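CCMAN5 (Cellulosimicrobium cellulans, PDB 2XSG) is a calcium-containing family GH92 alpha-mannosidase that probably uncaps mannose-6-phosphate on the glycans of yeast-produced human lysosomal enzymes. Local coordinates at residues Tyr113-Asn119 against Gly132-Val138; Gly145-Tyr149 against Phe275-Arg279; Phe151-Pro157 against Ala245-Gly249. All blocks are in the same frame, centred on the assembly; numbering follows the deposited sequence.

Overall arrangement
Contacts 1 and 3, and the strand half of contact 2, belong to the N-terminal beta domain; helix 275-290 falls in the sequence range of the catalytic family. All three reach the same large antiparallel sheet. Contact 1 joins strands 112-121 and 133-140; the next strand, 144-150, packs against helix 275-290 in contact 2; contact 3 ties the loop after strand 144-150 to the start of strand 248-255. Centres of contacts 1 and 2 are about 14 Å apart, those of 1 and 3 about 11 Å. A salt bridge from Glu-137 OE1 to Arg-148 NH2 (2.8 Å) links contacts 1 and 2. The calcium ligands Asn-588, Glu-589 and Asp-662 belong to none of these segments.

Contact 1. Residues Tyr113-Asn119 against Gly132-Val138; sequences YSVGLGN and GTIEAEV
Val-138 O accepts two bonds, from Tyr-113 N at 2.9 Å and from a water at 2.7 Å that also pairs with Ser-114 OG. In return Val-138 N meets Tyr-113 O almost straight, at 175°. Val-115 with Ala-136 and Leu-117 with Ile-134 form two further hydrogen-bonded antiparallel pairs, each with two N-H...O bonds; the shortest runs from Ile-134 N to Leu-117 O, 2.7 Å. Beyond them Asn-119 N reaches Gly-132 O, where the backbone turns a corner before strand 133-140. On one face lie the apolar side chains: Val-138 CG2 sits near the plane of the Tyr-113 ring at its edge, 3.8 Å from Tyr-113 CB, and Leu-117 CD1 comes alongside Ala-136 CB at 4.2 Å. Ile-59 and Phe-62 of strand 58-63 cover this face. The other face is more polar. Ser-114 OG rests against Glu-137 CG (3.7 Å), while the Glu-137 carboxylate forms a salt bridge with Arg-148 on the next strand. Glu-135 is bent back by its second torsion (chi2 -76°), which brings OE1 to 3.6 Å from Gly-116 CA. The whole is a regular antiparallel ladder in the large beta sheet of the GH92 N-terminal domain.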
ATOM      1  N   TYR A 113       8.651  -0.364  18.456  1.00  4.90           N
ATOM      2  CA  TYR A 113       9.549   0.761  18.222  1.00  5.36           C
ATOM      3  C   TYR A 113      10.051   1.331  19.562  1.00  5.85           C
ATOM      4  O   TYR A 113       9.285   1.436  20.522  1.00  6.22           O
ATOM      5  CB  TYR A 113       8.849   1.834  17.382  1.00  4.96           C
ATOM      6  CG  TYR A 113       9.628   3.122  17.261  1.00  5.13           C
ATOM      7  CD1 TYR A 113       9.579   4.083  18.281  1.00  5.28           C
ATOM      8  CD2 TYR A 113      10.388   3.393  16.137  1.00  4.85           C
ATOM      9  CE1 TYR A 113      10.274   5.266  18.186  1.00  4.04           C
ATOM     10  CE2 TYR A 113      11.094   4.583  16.026  1.00  4.63           C
ATOM     11  CZ  TYR A 113      11.030   5.515  17.057  1.00  5.72           C
ATOM     12  OH  TYR A 113      11.741   6.686  16.976  1.00  5.62           O
ATOM     13  N   SER A 114      11.337   1.675  19.632  1.00  5.28           N
ATOM     14  CA  SER A 114      11.907   2.216  20.873  1.00  5.75           C
ATOM     15  C   SER A 114      12.865   3.373  20.564  1.00  5.24           C
ATOM     16  O   SER A 114      13.556   3.361  19.528  1.00  4.46           O
ATOM     17  CB  SER A 114      12.598   1.111  21.697  1.00  6.19           C
ATOM     18  OG  SER A 114      11.822  -0.098  21.737  1.00  6.84           O
ATOM     19  N   VAL A 115      12.876   4.381  21.447  1.00  4.90           N
ATOM     20  CA  VAL A 115      13.702   5.586  21.275  1.00  4.53           C
ATOM     21  C   VAL A 115      13.971   6.252  22.631  1.00  5.42           C
ATOM     22  O   VAL A 115      13.116   6.238  23.545  1.00  5.42           O
ATOM     23  CB  VAL A 115      13.044   6.613  20.304  1.00  4.69           C
ATOM     24  CG1 VAL A 115      11.730   7.200  20.884  1.00  3.03           C
ATOM     25  CG2 VAL A 115      14.026   7.748  19.931  1.00  4.48           C
ATOM     26  N   GLY A 116      15.177   6.783  22.773  1.00  4.56           N
ATOM     27  CA  GLY A 116      15.514   7.616  23.916  1.00  5.51           C
ATOM     28  C   GLY A 116      15.231   9.064  23.576  1.00  5.85           C
ATOM     29  O   GLY A 116      15.805   9.612  22.635  1.00  5.85           O
ATOM     30  N   LEU A 117      14.314   9.667  24.326  1.00  5.87           N
ATOM     31  CA  LEU A 117      13.913  11.048  24.101  1.00  5.77           C
ATOM     32  C   LEU A 117      14.550  11.934  25.148  1.00  6.13           C
ATOM     33  O   LEU A 117      14.575  11.572  26.320  1.00  6.77           O
ATOM     34  CB  LEU A 117      12.382  11.177  24.163  1.00  5.55           C
ATOM     35  CG  LEU A 117      11.560  10.357  23.163  1.00  4.53           C
ATOM     36  CD1 LEU A 117      10.037  10.409  23.517  1.00  3.81           C
ATOM     37  CD2 LEU A 117      11.840  10.825  21.728  1.00  3.95           C
ATOM     38  N   GLY A 118      15.094  13.075  24.720  1.00  5.86           N
ATOM     39  CA  GLY A 118      15.610  14.065  25.649  1.00  6.00           C
ATOM     40  C   GLY A 118      14.497  14.574  26.541  1.00  5.95           C
ATOM     41  O   GLY A 118      13.376  14.856  26.075  1.00  6.24           O
ATOM     42  N   ASN A 119      14.782  14.657  27.841  1.00  6.38           N
ATOM     43  CA  ASN A 119      13.761  15.054  28.814  1.00  5.77           C
ATOM     44  C   ASN A 119      13.364  16.510  28.571  1.00  5.62           C
ATOM     45  O   ASN A 119      14.179  17.301  28.102  1.00  6.19           O
ATOM     46  CB  ASN A 119      14.284  14.838  30.238  1.00  5.22           C
ATOM     47  CG  ASN A 119      13.219  15.026  31.317  1.00  5.39           C
ATOM     48  OD1 ASN A 119      13.546  15.448  32.427  1.00  4.23           O
ATOM     49  ND2 ASN A 119      11.946  14.718  31.006  1.00  2.00           N
ATOM     50  N   GLY A 132      18.515  14.497  31.544  1.00  9.04           N
ATOM     51  CA  GLY A 132      18.052  13.118  31.568  1.00  9.13           C
ATOM     52  C   GLY A 132      17.281  12.661  30.341  1.00  9.14           C
ATOM     53  O   GLY A 132      17.058  13.422  29.399  1.00  9.38           O
ATOM     54  N   THR A 133      16.852  11.404  30.372  1.00  9.04           N
ATOM     55  CA  THR A 133      16.278  10.758  29.200  1.00  8.85           C
ATOM     56  C   THR A 133      14.940  10.110  29.518  1.00  8.29           C
ATOM     57  O   THR A 133      14.796   9.456  30.551  1.00  8.01           O
ATOM     58  CB  THR A 133      17.312   9.755  28.610  1.00  8.93           C
ATOM     59  OG1 THR A 133      18.424  10.504  28.107  1.00 10.00           O
ATOM     60  CG2 THR A 133      16.732   8.935  27.468  1.00 10.22           C
ATOM     61  N   ILE A 134      13.949  10.343  28.658  1.00  7.43           N
ATOM     62  CA  ILE A 134      12.714   9.591  28.722  1.00  7.14           C
ATOM     63  C   ILE A 134      12.861   8.419  27.744  1.00  7.46           C
ATOM     64  O   ILE A 134      12.875   8.612  26.519  1.00  7.29           O
ATOM     65  CB  ILE A 134      11.469  10.434  28.355  1.00  7.40           C
ATOM     66  CG1 ILE A 134      11.334  11.673  29.267  1.00  6.98           C
ATOM     67  CG2 ILE A 134      10.214   9.569  28.412  1.00  6.76           C
ATOM     68  CD1 ILE A 134      10.330  12.708  28.741  1.00  9.09           C
ATOM     69  N   GLU A 135      13.008   7.214  28.293  1.00  7.05           N
ATOM     70  CA  GLU A 135      13.170   6.018  27.466  1.00  7.03           C
ATOM     71  C   GLU A 135      11.769   5.579  27.079  1.00  6.45           C
ATOM     72  O   GLU A 135      10.955   5.304  27.939  1.00  6.35           O
ATOM     73  CB  GLU A 135      13.903   4.901  28.225  1.00  7.47           C
ATOM     74  CG  GLU A 135      15.362   5.234  28.642  1.00 11.01           C
ATOM     75  CD  GLU A 135      16.378   5.162  27.492  1.00 16.08           C
ATOM     76  OE1 GLU A 135      15.999   4.934  26.310  1.00 18.15           O
ATOM     77  OE2 GLU A 135      17.582   5.341  27.773  1.00 19.94           O
ATOM     78  N   ALA A 136      11.488   5.565  25.784  1.00  5.84           N
ATOM     79  CA  ALA A 136      10.170   5.226  25.297  1.00  5.25           C
ATOM     80  C   ALA A 136      10.223   3.914  24.529  1.00  4.73           C
ATOM     81  O   ALA A 136      11.037   3.737  23.631  1.00  4.61           O
ATOM     82  CB  ALA A 136       9.645   6.327  24.424  1.00  5.11           C
ATOM     83  N   GLU A 137       9.337   2.998  24.895  1.00  3.93           N
ATOM     84  CA  GLU A 137       9.145   1.773  24.145  1.00  3.46           C
ATOM     85  C   GLU A 137       7.649   1.629  23.802  1.00  3.15           C
ATOM     86  O   GLU A 137       6.794   1.769  24.677  1.00  2.65           O
ATOM     87  CB  GLU A 137       9.558   0.577  24.991  1.00  3.89           C
ATOM     88  CG  GLU A 137      11.045   0.440  25.278  1.00  3.76           C
ATOM     89  CD  GLU A 137      11.299  -0.549  26.392  1.00  3.02           C
ATOM     90  OE1 GLU A 137      11.665  -1.690  26.100  1.00  2.00           O
ATOM     91  OE2 GLU A 137      11.074  -0.201  27.568  1.00  4.37           O
ATOM     92  N   VAL A 138       7.343   1.366  22.534  1.00  2.60           N
ATOM     93  CA  VAL A 138       5.989   0.981  22.132  1.00  2.00           C
ATOM     94  C   VAL A 138       6.005  -0.376  21.402  1.00  2.22           C
ATOM     95  O   VAL A 138       7.021  -0.763  20.797  1.00  2.00           O
ATOM     96  CB  VAL A 138       5.294   2.074  21.262  1.00  2.03           C
ATOM     97  CG1 VAL A 138       5.154   3.377  22.054  1.00  2.00           C
ATOM     98  CG2 VAL A 138       6.079   2.358  19.955  1.00  2.00           C
TER
HETATM   99  O   HOH W   1       9.364  -1.350  21.934  1.00  2.87           O

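Contact 2. Residues Gly145-Tyr149 against Phe275-Arg279; sequences GVHRY and FDAIR
Arg-148 lies over the Phe-275 ring in a strand-to-helix packing, where the first turn of helix 275-290 packs on strand 144-150 of the antiparallel sheet. Two parts of the arginine meet the ring. Its CB stands over the face as a CH-pi contact, 4.1 Å from the centroid and close to the ring normal. Farther out, the side chain bends at its third torsion (chi3 56°), bringing the guanidinium back so that Phe-275 CD1 lies over its centre, 3.5 Å from Arg-148 CZ; the two planes are inclined by 40°. Beside the arginine, Val-146 CG2 packs obliquely on Phe-275 CD2 at 3.5 Å, and Val-146 CG1 reaches Ile-278 CD1. Leu-270 of helix 259-270 adds to this apolar layer. At the guanidinium's edge a salt-bridge network begins: Arg-148, also held by Glu-137 of strand 133-140, and Arg-279 both turn to Asp-276, whose negative charge should offset their closeness. The carboxylate of Asp-276 stands nearly perpendicular to the Arg-148 guanidinium, at 85°. Both terminal nitrogens grip a single oxygen, OD1: Arg-148 NH2 approaches its syn lone pair at 3.0 Å, and Arg-148 NH1 comes from above the carboxylate plane at 3.1 Å.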
ATOM      1  N   GLY A 145      -2.153  -0.505  20.862  1.00  3.11           N
ATOM      2  CA  GLY A 145      -0.813   0.014  21.018  1.00  3.61           C
ATOM      3  C   GLY A 145      -0.465   0.056  22.486  1.00  3.87           C
ATOM      4  O   GLY A 145      -1.249   0.566  23.298  1.00  4.41           O
ATOM      5  N   VAL A 146       0.699  -0.485  22.837  1.00  3.73           N
ATOM      6  CA  VAL A 146       1.143  -0.459  24.228  1.00  3.66           C
ATOM      7  C   VAL A 146       2.398   0.351  24.343  1.00  3.62           C
ATOM      8  O   VAL A 146       3.238   0.331  23.426  1.00  3.73           O
ATOM      9  CB  VAL A 146       1.318  -1.871  24.876  1.00  3.52           C
ATOM     10  CG1 VAL A 146      -0.008  -2.570  24.901  1.00  2.00           C
ATOM     11  CG2 VAL A 146       2.383  -2.724  24.145  1.00  3.12           C
ATOM     12  N   HIS A 147       2.491   1.063  25.466  1.00  3.54           N
ATOM     13  CA  HIS A 147       3.578   1.986  25.786  1.00  4.27           C
ATOM     14  C   HIS A 147       4.232   1.603  27.120  1.00  4.94           C
ATOM     15  O   HIS A 147       3.531   1.271  28.102  1.00  4.14           O
ATOM     16  CB  HIS A 147       3.039   3.402  25.961  1.00  4.56           C
ATOM     17  CG  HIS A 147       2.295   3.935  24.777  1.00  4.54           C
ATOM     18  ND1 HIS A 147       2.657   5.106  24.141  1.00  5.06           N
ATOM     19  CD2 HIS A 147       1.190   3.484  24.137  1.00  5.03           C
ATOM     20  CE1 HIS A 147       1.826   5.337  23.142  1.00  4.31           C
ATOM     21  NE2 HIS A 147       0.925   4.371  23.117  1.00  6.90           N
ATOM     22  N   ARG A 148       5.565   1.658  27.142  1.00  4.59           N
ATOM     23  CA  ARG A 148       6.344   1.636  28.392  1.00  5.28           C
ATOM     24  C   ARG A 148       7.375   2.770  28.404  1.00  5.20           C
ATOM     25  O   ARG A 148       8.244   2.838  27.515  1.00  5.21           O
ATOM     26  CB  ARG A 148       7.050   0.285  28.583  1.00  4.87           C
ATOM     27  CG  ARG A 148       7.780   0.163  29.916  1.00  4.42           C
ATOM     28  CD  ARG A 148       8.270  -1.245  30.141  1.00  5.64           C
ATOM     29  NE  ARG A 148       9.137  -1.712  29.050  1.00  5.99           N
ATOM     30  CZ  ARG A 148       9.392  -2.993  28.820  1.00  7.25           C
ATOM     31  NH1 ARG A 148       8.827  -3.924  29.593  1.00  6.62           N
ATOM     32  NH2 ARG A 148      10.193  -3.352  27.819  1.00  6.99           N
ATOM     33  N   TYR A 149       7.279   3.645  29.410  1.00  5.41           N
ATOM     34  CA  TYR A 149       8.152   4.817  29.548  1.00  5.88           C
ATOM     35  C   TYR A 149       8.967   4.774  30.828  1.00  5.91           C
ATOM     36  O   TYR A 149       8.450   4.410  31.893  1.00  6.66           O
ATOM     37  CB  TYR A 149       7.322   6.113  29.555  1.00  5.73           C
ATOM     38  CG  TYR A 149       6.587   6.360  28.273  1.00  6.09           C
ATOM     39  CD1 TYR A 149       5.230   6.085  28.171  1.00  4.90           C
ATOM     40  CD2 TYR A 149       7.251   6.867  27.153  1.00  3.85           C
ATOM     41  CE1 TYR A 149       4.543   6.308  26.985  1.00  6.05           C
ATOM     42  CE2 TYR A 149       6.574   7.082  25.962  1.00  4.36           C
ATOM     43  CZ  TYR A 149       5.223   6.793  25.881  1.00  3.86           C
ATOM     44  OH  TYR A 149       4.538   7.002  24.710  1.00  4.06           O
ATOM     45  N   PHE A 275       3.995  -6.046  28.864  1.00  4.78           N
ATOM     46  CA  PHE A 275       4.509  -5.379  27.670  1.00  4.80           C
ATOM     47  C   PHE A 275       5.398  -6.315  26.832  1.00  4.45           C
ATOM     48  O   PHE A 275       5.172  -6.475  25.637  1.00  3.13           O
ATOM     49  CB  PHE A 275       5.259  -4.103  28.060  1.00  4.27           C
ATOM     50  CG  PHE A 275       5.797  -3.322  26.892  1.00  5.79           C
ATOM     51  CD1 PHE A 275       7.050  -3.622  26.346  1.00  6.64           C
ATOM     52  CD2 PHE A 275       5.065  -2.268  26.348  1.00  6.01           C
ATOM     53  CE1 PHE A 275       7.556  -2.899  25.254  1.00  5.98           C
ATOM     54  CE2 PHE A 275       5.554  -1.537  25.274  1.00  6.99           C
ATOM     55  CZ  PHE A 275       6.813  -1.852  24.722  1.00  7.94           C
ATOM     56  N   ASP A 276       6.386  -6.939  27.482  1.00  4.76           N
ATOM     57  CA  ASP A 276       7.334  -7.841  26.812  1.00  5.78           C
ATOM     58  C   ASP A 276       6.653  -8.980  26.071  1.00  5.99           C
ATOM     59  O   ASP A 276       7.057  -9.308  24.941  1.00  6.87           O
ATOM     60  CB  ASP A 276       8.363  -8.422  27.808  1.00  6.07           C
ATOM     61  CG  ASP A 276       9.394  -7.400  28.256  1.00  8.59           C
ATOM     62  OD1 ASP A 276       9.432  -6.288  27.687  1.00 10.24           O
ATOM     63  OD2 ASP A 276      10.167  -7.710  29.191  1.00 10.14           O
ATOM     64  N   ALA A 277       5.635  -9.579  26.705  1.00  5.06           N
ATOM     65  CA  ALA A 277       4.879 -10.692  26.110  1.00  5.08           C
ATOM     66  C   ALA A 277       3.995 -10.258  24.940  1.00  5.08           C
ATOM     67  O   ALA A 277       3.846 -11.001  23.980  1.00  5.19           O
ATOM     68  CB  ALA A 277       4.041 -11.435  27.167  1.00  4.07           C
ATOM     69  N   ILE A 278       3.406  -9.074  25.030  1.00  4.75           N
ATOM     70  CA  ILE A 278       2.672  -8.521  23.892  1.00  5.84           C
ATOM     71  C   ILE A 278       3.616  -8.219  22.725  1.00  6.01           C
ATOM     72  O   ILE A 278       3.322  -8.563  21.581  1.00  6.86           O
ATOM     73  CB  ILE A 278       1.832  -7.268  24.288  1.00  5.63           C
ATOM     74  CG1 ILE A 278       0.774  -7.642  25.335  1.00  4.68           C
ATOM     75  CG2 ILE A 278       1.169  -6.652  23.057  1.00  7.21           C
ATOM     76  CD1 ILE A 278       0.275  -6.431  26.206  1.00  3.44           C
ATOM     77  N   ARG A 279       4.761  -7.602  23.017  1.00  6.80           N
ATOM     78  CA  ARG A 279       5.775  -7.331  21.988  1.00  6.83           C
ATOM     79  C   ARG A 279       6.272  -8.639  21.377  1.00  6.83           C
ATOM     80  O   ARG A 279       6.366  -8.761  20.154  1.00  6.59           O
ATOM     81  CB  ARG A 279       6.950  -6.558  22.574  1.00  6.75           C
ATOM     82  CG  ARG A 279       7.989  -6.063  21.536  1.00  8.35           C
ATOM     83  CD  ARG A 279       9.312  -5.648  22.225  1.00 11.83           C
ATOM     84  NE  ARG A 279       9.773  -6.775  23.031  1.00 14.01           N
ATOM     85  CZ  ARG A 279      10.357  -6.701  24.219  1.00 14.91           C
ATOM     86  NH1 ARG A 279      10.613  -5.518  24.793  1.00 15.32           N
ATOM     87  NH2 ARG A 279      10.683  -7.839  24.828  1.00 11.97           N
TER

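Contact 3. Residues Phe151-Pro157 against Ala245-Gly249; sequences FPAGSTP and AGEIG
Phe-151 N gives a short hydrogen bond of 2.7 Å to Ala-245 O, the one polar bond between 151-157 and 245-249. The angle at its hydrogen is 162°, and the donor is tilted out of the carbonyl plane. The same carbonyl oxygen also lies at the edge of the Phe-151 ring, near its plane. Around this bond the contact is apolar. Ile-248 reaches Phe-151 CD1 with its CG1 at 3.9 Å, the two side chains crossing at about a right angle. With CG1 placed opposite the carbonyl carbon (chi1 -57°), the isoleucine also touches Pro-157 CB at 3.9 Å. Pro-157 in turn lays CB over the centre of the Phe-151 ring, while its CG packs on Ala-245 CA at 3.7 Å. Ala-245 CB fits between the proline and the start of the loop, 4.1 Å from Phe-151 CB.

The next layer fixes the path by which Pro-157 returns to Phe-151. Residues Pro-152 to Ser-155 form a type II beta turn, with Gly-154 at the position that takes a positive phi. Pro-152 O is gripped twice by Ser-155, through the backbone N at 3.0 Å and through OG at 2.9 Å, both from the same face of the carbonyl plane. Ser-155 O, near Ala-245 CB, is by contrast buried without a hydrogen-bond partner in the model. Farther out, Pro-157 and Ile-248 both pack on Phe-240 of strand 235-240, and Ile-248 pairs through its backbone with Tyr-149. The loop leaves strand 144-150 in the large sheet and enters strand 158-162 in the five-stranded one. This is a connection between two antiparallel sheets of the GH92 N-terminal domain, built on a tight turn and a small apolar cluster.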
ATOM      1  N   PHE A 151      11.046   7.511  33.050  1.00  6.28           N
ATOM      2  CA  PHE A 151      11.371   8.937  33.238  1.00  6.34           C
ATOM      3  C   PHE A 151      12.549   9.106  34.198  1.00  6.84           C
ATOM      4  O   PHE A 151      12.767   8.241  35.034  1.00  6.64           O
ATOM      5  CB  PHE A 151      10.162   9.673  33.822  1.00  5.98           C
ATOM      6  CG  PHE A 151       9.047   9.897  32.843  1.00  6.73           C
ATOM      7  CD1 PHE A 151       8.216   8.850  32.464  1.00  6.98           C
ATOM      8  CD2 PHE A 151       8.813  11.169  32.322  1.00  5.78           C
ATOM      9  CE1 PHE A 151       7.160   9.062  31.567  1.00  7.10           C
ATOM     10  CE2 PHE A 151       7.765  11.390  31.429  1.00  5.86           C
ATOM     11  CZ  PHE A 151       6.942  10.335  31.045  1.00  7.29           C
ATOM     12  N   PRO A 152      13.301  10.221  34.100  1.00  7.13           N
ATOM     13  CA  PRO A 152      14.428  10.335  35.049  1.00  8.11           C
ATOM     14  C   PRO A 152      13.947  10.350  36.506  1.00  7.91           C
ATOM     15  O   PRO A 152      12.874  10.877  36.812  1.00  7.66           O
ATOM     16  CB  PRO A 152      15.079  11.674  34.672  1.00  8.33           C
ATOM     17  CG  PRO A 152      14.680  11.898  33.217  1.00  7.83           C
ATOM     18  CD  PRO A 152      13.291  11.323  33.112  1.00  7.53           C
ATOM     19  N   ALA A 153      14.737   9.775  37.397  1.00  8.90           N
ATOM     20  CA  ALA A 153      14.405   9.819  38.828  1.00  9.27           C
ATOM     21  C   ALA A 153      14.107  11.256  39.287  1.00  9.25           C
ATOM     22  O   ALA A 153      14.786  12.201  38.898  1.00  9.33           O
ATOM     23  CB  ALA A 153      15.515   9.202  39.660  1.00  9.63           C
ATOM     24  N   GLY A 154      13.068  11.424  40.094  1.00  9.47           N
ATOM     25  CA  GLY A 154      12.751  12.756  40.585  1.00  9.43           C
ATOM     26  C   GLY A 154      11.770  13.506  39.712  1.00  9.37           C
ATOM     27  O   GLY A 154      11.181  14.495  40.152  1.00  9.69           O
ATOM     28  N   SER A 155      11.590  13.048  38.475  1.00  8.84           N
ATOM     29  CA  SER A 155      10.572  13.622  37.595  1.00  8.94           C
ATOM     30  C   SER A 155       9.156  13.406  38.109  1.00  7.73           C
ATOM     31  O   SER A 155       8.882  12.402  38.741  1.00  8.47           O
ATOM     32  CB  SER A 155      10.653  12.975  36.222  1.00  8.79           C
ATOM     33  OG  SER A 155      11.850  13.319  35.577  1.00 11.86           O
ATOM     34  N   THR A 156       8.263  14.347  37.821  1.00  6.98           N
ATOM     35  CA  THR A 156       6.821  14.092  37.849  1.00  5.81           C
ATOM     36  C   THR A 156       6.383  13.689  36.423  1.00  5.83           C
ATOM     37  O   THR A 156       6.205  14.562  35.558  1.00  5.48           O
ATOM     38  CB  THR A 156       6.021  15.339  38.291  1.00  6.53           C
ATOM     39  OG1 THR A 156       6.531  15.846  39.529  1.00  6.09           O
ATOM     40  CG2 THR A 156       4.529  15.009  38.470  1.00  4.15           C
ATOM     41  N   PRO A 157       6.211  12.374  36.165  1.00  5.69           N
ATOM     42  CA  PRO A 157       5.862  11.902  34.823  1.00  5.54           C
ATOM     43  C   PRO A 157       4.470  12.349  34.406  1.00  5.41           C
ATOM     44  O   PRO A 157       3.552  12.457  35.234  1.00  4.97           O
ATOM     45  CB  PRO A 157       5.874  10.369  34.968  1.00  5.54           C
ATOM     46  CG  PRO A 157       6.690  10.094  36.200  1.00  5.93           C
ATOM     47  CD  PRO A 157       6.297  11.242  37.108  1.00  5.99           C
ATOM     48  N   ALA A 245       8.153   6.864  38.328  1.00  9.14           N
ATOM     49  CA  ALA A 245       8.952   7.369  37.218  1.00  9.01           C
ATOM     50  C   ALA A 245       9.708   6.281  36.450  1.00  8.87           C
ATOM     51  O   ALA A 245       9.839   6.379  35.226  1.00  8.89           O
ATOM     52  CB  ALA A 245       9.910   8.448  37.707  1.00  8.56           C
ATOM     53  N   GLY A 246      10.180   5.251  37.163  1.00  8.78           N
ATOM     54  CA  GLY A 246      10.848   4.086  36.560  1.00  8.32           C
ATOM     55  C   GLY A 246      10.013   3.267  35.565  1.00  8.26           C
ATOM     56  O   GLY A 246      10.576   2.591  34.697  1.00  7.67           O
ATOM     57  N   GLU A 247       8.680   3.316  35.682  1.00  8.22           N
ATOM     58  CA  GLU A 247       7.796   2.550  34.782  1.00  8.02           C
ATOM     59  C   GLU A 247       6.388   3.130  34.671  1.00  7.32           C
ATOM     60  O   GLU A 247       5.556   2.973  35.570  1.00  7.03           O
ATOM     61  CB  GLU A 247       7.731   1.082  35.207  1.00  8.35           C
ATOM     62  CG  GLU A 247       7.169   0.148  34.154  1.00 11.01           C
ATOM     63  CD  GLU A 247       7.172  -1.278  34.641  1.00 14.71           C
ATOM     64  OE1 GLU A 247       6.122  -1.755  35.086  1.00 15.08           O
ATOM     65  OE2 GLU A 247       8.238  -1.915  34.615  1.00 18.68           O
ATOM     66  N   ILE A 248       6.144   3.801  33.552  1.00  7.18           N
ATOM     67  CA  ILE A 248       4.826   4.326  33.205  1.00  6.42           C
ATOM     68  C   ILE A 248       4.291   3.568  31.983  1.00  6.11           C
ATOM     69  O   ILE A 248       4.871   3.616  30.901  1.00  6.21           O
ATOM     70  CB  ILE A 248       4.898   5.843  32.906  1.00  6.69           C
ATOM     71  CG1 ILE A 248       5.477   6.621  34.105  1.00  6.69           C
ATOM     72  CG2 ILE A 248       3.516   6.379  32.518  1.00  6.34           C
ATOM     73  CD1 ILE A 248       4.645   6.508  35.413  1.00  6.68           C
ATOM     74  N   GLY A 249       3.182   2.873  32.165  1.00  5.75           N
ATOM     75  CA  GLY A 249       2.573   2.044  31.111  1.00  5.33           C
ATOM     76  C   GLY A 249       1.216   2.561  30.639  1.00  5.01           C
ATOM     77  O   GLY A 249       0.473   3.189  31.393  1.00  4.56           O
TER